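Local atomic coordinates of fimbrin (Schizosaccharomyces pombe, PDB entry 1RT8), a protein that binds actin filaments and crosslinks them, associating with actin structures that serve cell polarity, cytokinesis, mating and spore formation. Residues Leu469-Gln472 / Asn473-Ala477; Val456-Asn459 / Leu460-Asp463; Asn418-Ala421 / Ala422-Gly425. One frame throughout, in Å; residues are numbered along the deposited sequence.

Contact 1 of 3, residues Leu469-Gln472 / Asn473-Ala477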
loop_
_atom_site.group_PDB
_atom_site.type_symbol
_atom_site.label_atom_id
_atom_site.label_comp_id
_atom_site.label_asym_id
_atom_site.label_seq_id
_atom_site.Cartn_x
_atom_site.Cartn_y
_atom_site.Cartn_z
ATOM N N LEU A 469 16.719 15.477 -9.562
ATOM C CA LEU A 469 17.847 15.034 -8.758
ATOM C C LEU A 469 17.467 15.000 -7.272
ATOM O O LEU A 469 17.898 14.119 -6.533
ATOM C CB LEU A 469 19.046 15.956 -8.985
ATOM C CG LEU A 469 19.683 15.891 -10.382
ATOM C CD1 LEU A 469 20.773 16.948 -10.499
ATOM C CD2 LEU A 469 20.251 14.495 -10.624
ATOM N N ALA A 470 16.658 15.962 -6.841
ATOM C CA ALA A 470 16.231 16.004 -5.448
ATOM C C ALA A 470 15.402 14.762 -5.124
ATOM O O ALA A 470 15.644 14.100 -4.118
ATOM C CB ALA A 470 15.424 17.261 -5.180
ATOM N N ILE A 471 14.440 14.439 -5.989
ATOM C CA ILE A 471 13.589 13.267 -5.780
ATOM C C ILE A 471 14.409 11.982 -5.687
ATOM O O ILE A 471 14.070 11.084 -4.915
ATOM C CB ILE A 471 12.525 13.123 -6.901
ATOM C CG1 ILE A 471 11.354 14.076 -6.646
ATOM C CG2 ILE A 471 11.966 11.704 -6.924
ATOM C CD1 ILE A 471 11.740 15.521 -6.544
ATOM N N GLN A 472 15.483 11.885 -6.471
ATOM C CA GLN A 472 16.340 10.701 -6.425
ATOM C C GLN A 472 17.043 10.625 -5.065
ATOM O O GLN A 472 17.209 9.542 -4.498
ATOM C CB GLN A 472 17.376 10.756 -7.547
ATOM C CG GLN A 472 16.750 10.799 -8.926
ATOM C CD GLN A 472 17.768 10.958 -10.035
ATOM O OE1 GLN A 472 17.404 11.079 -11.204
ATOM N NE2 GLN A 472 19.049 10.960 -9.677
ATOM N N ASN A 473 17.460 11.776 -4.544
ATOM C CA ASN A 473 18.115 11.809 -3.239
ATOM C C ASN A 473 17.108 11.367 -2.169
ATOM O O ASN A 473 17.429 10.566 -1.291
ATOM C CB ASN A 473 18.608 13.226 -2.903
ATOM C CG ASN A 473 19.947 13.557 -3.543
ATOM O OD1 ASN A 473 20.677 12.672 -3.985
ATOM N ND2 ASN A 473 20.288 14.841 -3.567
ATOM N N ALA A 474 15.892 11.894 -2.263
ATOM C CA ALA A 474 14.837 11.572 -1.307
ATOM C C ALA A 474 14.427 10.103 -1.372
ATOM O O ALA A 474 14.212 9.468 -0.336
ATOM C CB ALA A 474 13.622 12.474 -1.545
ATOM N N ARG A 475 14.337 9.565 -2.585
ATOM C CA ARG A 475 13.962 8.169 -2.794
ATOM C C ARG A 475 15.033 7.243 -2.226
ATOM O O ARG A 475 14.736 6.175 -1.679
ATOM C CB ARG A 475 13.780 7.900 -4.292
ATOM C CG ARG A 475 13.309 6.493 -4.630
ATOM C CD ARG A 475 12.986 6.379 -6.112
ATOM N NE ARG A 475 11.862 7.236 -6.482
ATOM C CZ ARG A 475 11.805 7.963 -7.596
ATOM N NH1 ARG A 475 12.810 7.947 -8.459
ATOM N NH2 ARG A 475 10.734 8.704 -7.849
ATOM N N LEU A 476 16.285 7.659 -2.370
ATOM C CA LEU A 476 17.410 6.889 -1.858
ATOM C C LEU A 476 17.365 6.934 -0.332
ATOM O O LEU A 476 17.566 5.923 0.328
ATOM C CB LEU A 476 18.736 7.483 -2.349
ATOM C CG LEU A 476 20.007 6.856 -1.766
ATOM C CD1 LEU A 476 20.112 5.404 -2.211
ATOM C CD2 LEU A 476 21.235 7.651 -2.220
ATOM N N ALA A 477 17.096 8.115 0.219
ATOM C CA ALA A 477 17.025 8.284 1.668
ATOM C C ALA A 477 15.932 7.400 2.267
ATOM O O ALA A 477 16.153 6.724 3.278
ATOM C CB ALA A 477 16.766 9.759 2.018
#

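Contact 2 of 3, residues Val456-Asn459 / Leu460-Asp463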
loop_
_atom_site.group_PDB
_atom_site.type_symbol
_atom_site.label_atom_id
_atom_site.label_comp_id
_atom_site.label_asym_id
_atom_site.label_seq_id
_atom_site.Cartn_x
_atom_site.Cartn_y
_atom_site.Cartn_z
ATOM N N VAL A 456 25.430 5.328 3.490
ATOM C CA VAL A 456 25.346 6.469 2.600
ATOM C C VAL A 456 26.635 6.688 1.813
ATOM O O VAL A 456 27.635 7.177 2.341
ATOM C CB VAL A 456 24.993 7.741 3.390
ATOM C CG1 VAL A 456 24.897 8.932 2.442
ATOM C CG2 VAL A 456 23.652 7.533 4.148
ATOM N N ASP A 457 26.593 6.304 0.541
ATOM C CA ASP A 457 27.728 6.447 -0.367
ATOM C C ASP A 457 27.470 7.739 -1.117
ATOM O O ASP A 457 26.589 7.793 -1.973
ATOM C CB ASP A 457 27.755 5.279 -1.357
ATOM C CG ASP A 457 28.978 5.302 -2.259
ATOM O OD1 ASP A 457 29.327 6.387 -2.765
ATOM O OD2 ASP A 457 29.582 4.226 -2.463
ATOM N N TYR A 458 28.229 8.782 -0.810
ATOM C CA TYR A 458 28.000 10.057 -1.467
ATOM C C TYR A 458 28.217 10.083 -2.978
ATOM O O TYR A 458 27.898 11.073 -3.638
ATOM C CB TYR A 458 28.803 11.157 -0.774
ATOM C CG TYR A 458 28.201 11.531 0.560
ATOM C CD1 TYR A 458 28.744 11.062 1.755
ATOM C CD2 TYR A 458 27.061 12.326 0.623
ATOM C CE1 TYR A 458 28.164 11.379 2.984
ATOM C CE2 TYR A 458 26.470 12.646 1.843
ATOM C CZ TYR A 458 27.028 12.173 3.016
ATOM O OH TYR A 458 26.449 12.505 4.217
ATOM N N ASN A 459 28.753 8.998 -3.529
ATOM C CA ASN A 459 28.934 8.921 -4.971
ATOM C C ASN A 459 27.553 8.716 -5.591
ATOM O O ASN A 459 27.344 8.983 -6.775
ATOM C CB ASN A 459 29.863 7.762 -5.340
ATOM C CG ASN A 459 31.316 8.086 -5.075
ATOM O OD1 ASN A 459 31.781 9.171 -5.414
ATOM N ND2 ASN A 459 32.042 7.151 -4.474
ATOM N N LEU A 460 26.609 8.248 -4.773
ATOM C CA LEU A 460 25.241 8.017 -5.219
ATOM C C LEU A 460 24.337 9.183 -4.829
ATOM O O LEU A 460 23.126 9.126 -5.038
ATOM C CB LEU A 460 24.687 6.736 -4.596
ATOM C CG LEU A 460 25.477 5.445 -4.810
ATOM C CD1 LEU A 460 24.801 4.303 -4.067
ATOM C CD2 LEU A 460 25.560 5.140 -6.293
ATOM N N VAL A 461 24.922 10.232 -4.255
ATOM C CA VAL A 461 24.158 11.399 -3.827
ATOM C C VAL A 461 24.369 12.578 -4.770
ATOM O O VAL A 461 25.498 13.010 -5.001
ATOM C CB VAL A 461 24.553 11.825 -2.387
ATOM C CG1 VAL A 461 23.877 13.147 -2.014
ATOM C CG2 VAL A 461 24.155 10.737 -1.400
ATOM N N THR A 462 23.276 13.093 -5.319
ATOM C CA THR A 462 23.368 14.223 -6.230
ATOM C C THR A 462 23.365 15.486 -5.387
ATOM O O THR A 462 23.369 15.419 -4.155
ATOM C CB THR A 462 22.172 14.277 -7.194
ATOM O OG1 THR A 462 21.036 14.823 -6.514
ATOM C CG2 THR A 462 21.831 12.880 -7.698
ATOM N N ASP A 463 23.360 16.636 -6.046
ATOM C CA ASP A 463 23.341 17.897 -5.327
ATOM C C ASP A 463 21.901 18.383 -5.290
ATOM O O ASP A 463 21.613 19.455 -4.773
ATOM C CB ASP A 463 24.241 18.919 -6.029
ATOM C CG ASP A 463 23.680 19.377 -7.363
ATOM O OD1 ASP A 463 23.083 18.551 -8.084
ATOM O OD2 ASP A 463 23.848 20.569 -7.693
#

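Contact 3 of 3, residues Asn418-Ala421 / Ala422-Gly425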
loop_
_atom_site.group_PDB
_atom_site.type_symbol
_atom_site.label_atom_id
_atom_site.label_comp_id
_atom_site.label_asym_id
_atom_site.label_seq_id
_atom_site.Cartn_x
_atom_site.Cartn_y
_atom_site.Cartn_z
ATOM N N ASN A 418 20.190 17.727 13.108
ATOM C CA ASN A 418 21.380 18.488 12.733
ATOM C C ASN A 418 22.663 17.829 13.269
ATOM O O ASN A 418 23.672 17.784 12.567
ATOM C CB ASN A 418 21.288 19.935 13.234
ATOM C CG ASN A 418 20.513 20.834 12.286
ATOM O OD1 ASN A 418 20.616 20.704 11.065
ATOM N ND2 ASN A 418 19.743 21.767 12.844
ATOM N N SER A 419 22.615 17.326 14.501
ATOM C CA SER A 419 23.759 16.656 15.127
ATOM C C SER A 419 24.185 15.455 14.296
ATOM O O SER A 419 25.371 15.229 14.077
ATOM C CB SER A 419 23.402 16.166 16.530
ATOM O OG SER A 419 23.051 17.251 17.361
ATOM N N MET A 420 23.198 14.685 13.850
ATOM C CA MET A 420 23.433 13.504 13.029
ATOM C C MET A 420 24.039 13.902 11.670
ATOM O O MET A 420 25.013 13.306 11.216
ATOM C CB MET A 420 22.102 12.767 12.828
ATOM C CG MET A 420 22.188 11.258 12.939
ATOM S SD MET A 420 23.011 10.697 14.440
ATOM C CE MET A 420 21.793 9.620 15.169
ATOM N N ALA A 421 23.470 14.928 11.044
ATOM C CA ALA A 421 23.929 15.408 9.740
ATOM C C ALA A 421 25.335 16.011 9.765
ATOM O O ALA A 421 26.053 15.972 8.762
ATOM C CB ALA A 421 22.947 16.432 9.193
ATOM N N ALA A 422 25.722 16.577 10.906
ATOM C CA ALA A 422 27.039 17.196 11.043
ATOM C C ALA A 422 28.174 16.186 11.159
ATOM O O ALA A 422 29.336 16.573 11.265
ATOM C CB ALA A 422 27.056 18.118 12.255
ATOM N N LYS A 423 27.844 14.900 11.146
ATOM C CA LYS A 423 28.855 13.856 11.260
ATOM C C LYS A 423 29.393 13.443 9.887
ATOM O O LYS A 423 29.304 12.276 9.500
ATOM C CB LYS A 423 28.277 12.632 11.988
ATOM C CG LYS A 423 27.688 12.959 13.354
ATOM C CD LYS A 423 27.310 11.713 14.147
ATOM C CE LYS A 423 26.668 12.115 15.479
ATOM N NZ LYS A 423 26.434 10.975 16.421
ATOM N N GLY A 424 29.953 14.409 9.160
ATOM C CA GLY A 424 30.511 14.133 7.845
ATOM C C GLY A 424 29.544 14.381 6.702
ATOM O O GLY A 424 29.739 13.880 5.598
ATOM N N GLY A 425 28.504 15.165 6.959
ATOM C CA GLY A 425 27.516 15.439 5.928
ATOM C C GLY A 425 28.006 16.314 4.790
ATOM O O GLY A 425 29.010 17.011 4.922
#

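Contact 1 of 3, residues Leu469-Gln472 / Asn473-Ala477
Leu-469 through Ala-477 form one unbroken piece of the alpha-helix 467-483, a helix of the fourth calponin-homology domain, and each carbonyl of the first four residues is met by the amide four positions on. Asn-473 N donates to Leu-469 O at 3.1 Å. Ala-474 N lies 2.9 Å from Ala-470 O, with the donor nearly in line with the carbonyl (C=O...N 162°). In the next bond Arg-475 N reaches Ile-471 O at 2.8 Å. Leu-476 N closes the series on Gln-472 O at 3.0 Å, its donor tilted 32° from the carbonyl plane.

The side-chain contact proper joins Ile-471 and Arg-475, one turn apart on the same side of the helix. With CG anti to the backbone N (chi1 -177°), Arg-475 first extends and then bends at the CG-CD bond. That bend carries its guanidinium back to the isoleucine, whose CG2 branch lies over one face of the flat group. The two side chains run across each other at a slant, a van der Waals contact of a methyl with the face of the cation, in whose plane the N-H groups point past the methyl. NH1 makes a long, weak ion pair with Asp-64, while Leu-476 packs on Asp-67 and Val-70; this side of the helix therefore faces the first calponin-homology domain. On another side, Asn-473 passes its CB beside Ala-470 O at 3.3 Å and gives its ND2 to Thr-440 O, so the buried amide is tied to chain outside the helix. Ala-470 and Ala-474 turn their methyls to helix 492-496. Over the guanidinium, the nearest approach is Ile-471 CG2 to Arg-475 NH2, 3.4 Å, with Arg-475 CZ at 3.8 Å from the same methyl.

Contact 2 of 3, residues Val456-Asn459 / Leu460-Asp463
An Asx turn at Asp-457, set on a beta turn, shapes the loop between helices 442-451 and 467-483. Across the beta turn Leu-460 N donates to Asp-457 O at 2.8 Å, from above the carbonyl plane (41° out of it). The aspartate side chain adds the second bond: its OD1 takes Asn-459 N at 2.8 Å, nearly along the C-O axis. Because CG stands anti to the backbone N (chi1 -175°), the carboxylate folds forward over the following residues. A further turn overlaps the first, Val-461 N meeting Tyr-458 O at 3.2 Å from a position 82° out of the carbonyl plane.

Tyr-458 and Val-461 lie side by side and point the same way, with Tyr-458 CD2 3.9 Å from Val-461 CG2 at an oblique approach. Val-456 CG1 covers one ring face, offset toward the rim. The hydroxyl is held by Asp-446, and Lys-426 makes a cation-pi contact with the ring. At the outer surface Leu-460 CD1 rests 4.1 Å from Asp-457 CB. Two overlapping i to i+3 bonds, with negative phi and small psi at Tyr-458, Asn-459 and Leu-460, mark consecutive type I beta turns, and the OD1 to Asn-459 N bond nests an Asx turn within the first.

Contact 3 of 3, residues Asn418-Ala421 / Ala422-Gly425
Asn-418 O is gripped by two donors: Ala-422 N, at 2.9 Å, and the side-chain amide NE2 of Gln-429, which comes from the loop beyond. The first is an i to i+4 helical bond at the C-terminal end of helix 410-421. Alongside it the pattern tightens: Lys-423 N reaches Met-420 O, an i to i+3 bond of 3.2 Å whose donor stands 57° out of the carbonyl plane. The chain then turns off the helix. Lys-423 is the centre of an inverse gamma turn, in which Gly-424 N makes a weak bond to Ala-422 O, and Gly-424 follows with a positive phi of 94°, a conformation glycine adopts readily. The chain returns to the helix end at Gly-425, its CA 3.2 Å from Ala-421 O in a CA-H...O contact.

Of the side chains, Lys-423 carries most of the contact. Its CG is anti to its own carbonyl carbon (chi1 -55°) and the rest of the chain is extended, so the methylenes run back along the last turn. CG lies 3.3 Å from Ser-419 O, and the same atom is 3.4 Å from Met-420 O. Farther out, the lysine passes at a slant over the methionine, whose bent chain brings SD to 4.0 Å from Lys-423 NZ. Met-420 also packs on Ile-451 of helix 442-451, and Ala-421 turns its buried methyl to Phe-443 and Asp-446 there. The Asn-418 side chain packs by Phe-443 and links helix to loop, its OD1 accepting from Ile-430 N. At the lysine the methylenes, not the ammonium, lie against the carbonyls; Lys-423 NZ, 5.0 Å from Ser-419 O, may feel the negative end of the helix only weakly in this exposed place.

All three contacts lie inside the fourth calponin-homology range, in the second actin-binding region, and on the same side of the chain's centre. Contacts 1 and 2 are closest, with centres about 10 Å apart, and they touch through probable hydrogen bonds: Asn-473 OD1 with Thr-462 N at 3.0 Å and, weakly, Leu-469 O with Thr-462 OG1. The helix thus holds the outgoing end of the loop. Contacts 2 and 3, centres about 15 Å apart, meet by packing alone, Tyr-458 OH standing 3.6 Å from Gly-425 CA. Contacts 1 and 3 do not touch, their nearest atoms being about 11 Å apart; contact 2 lies between them in that it touches both.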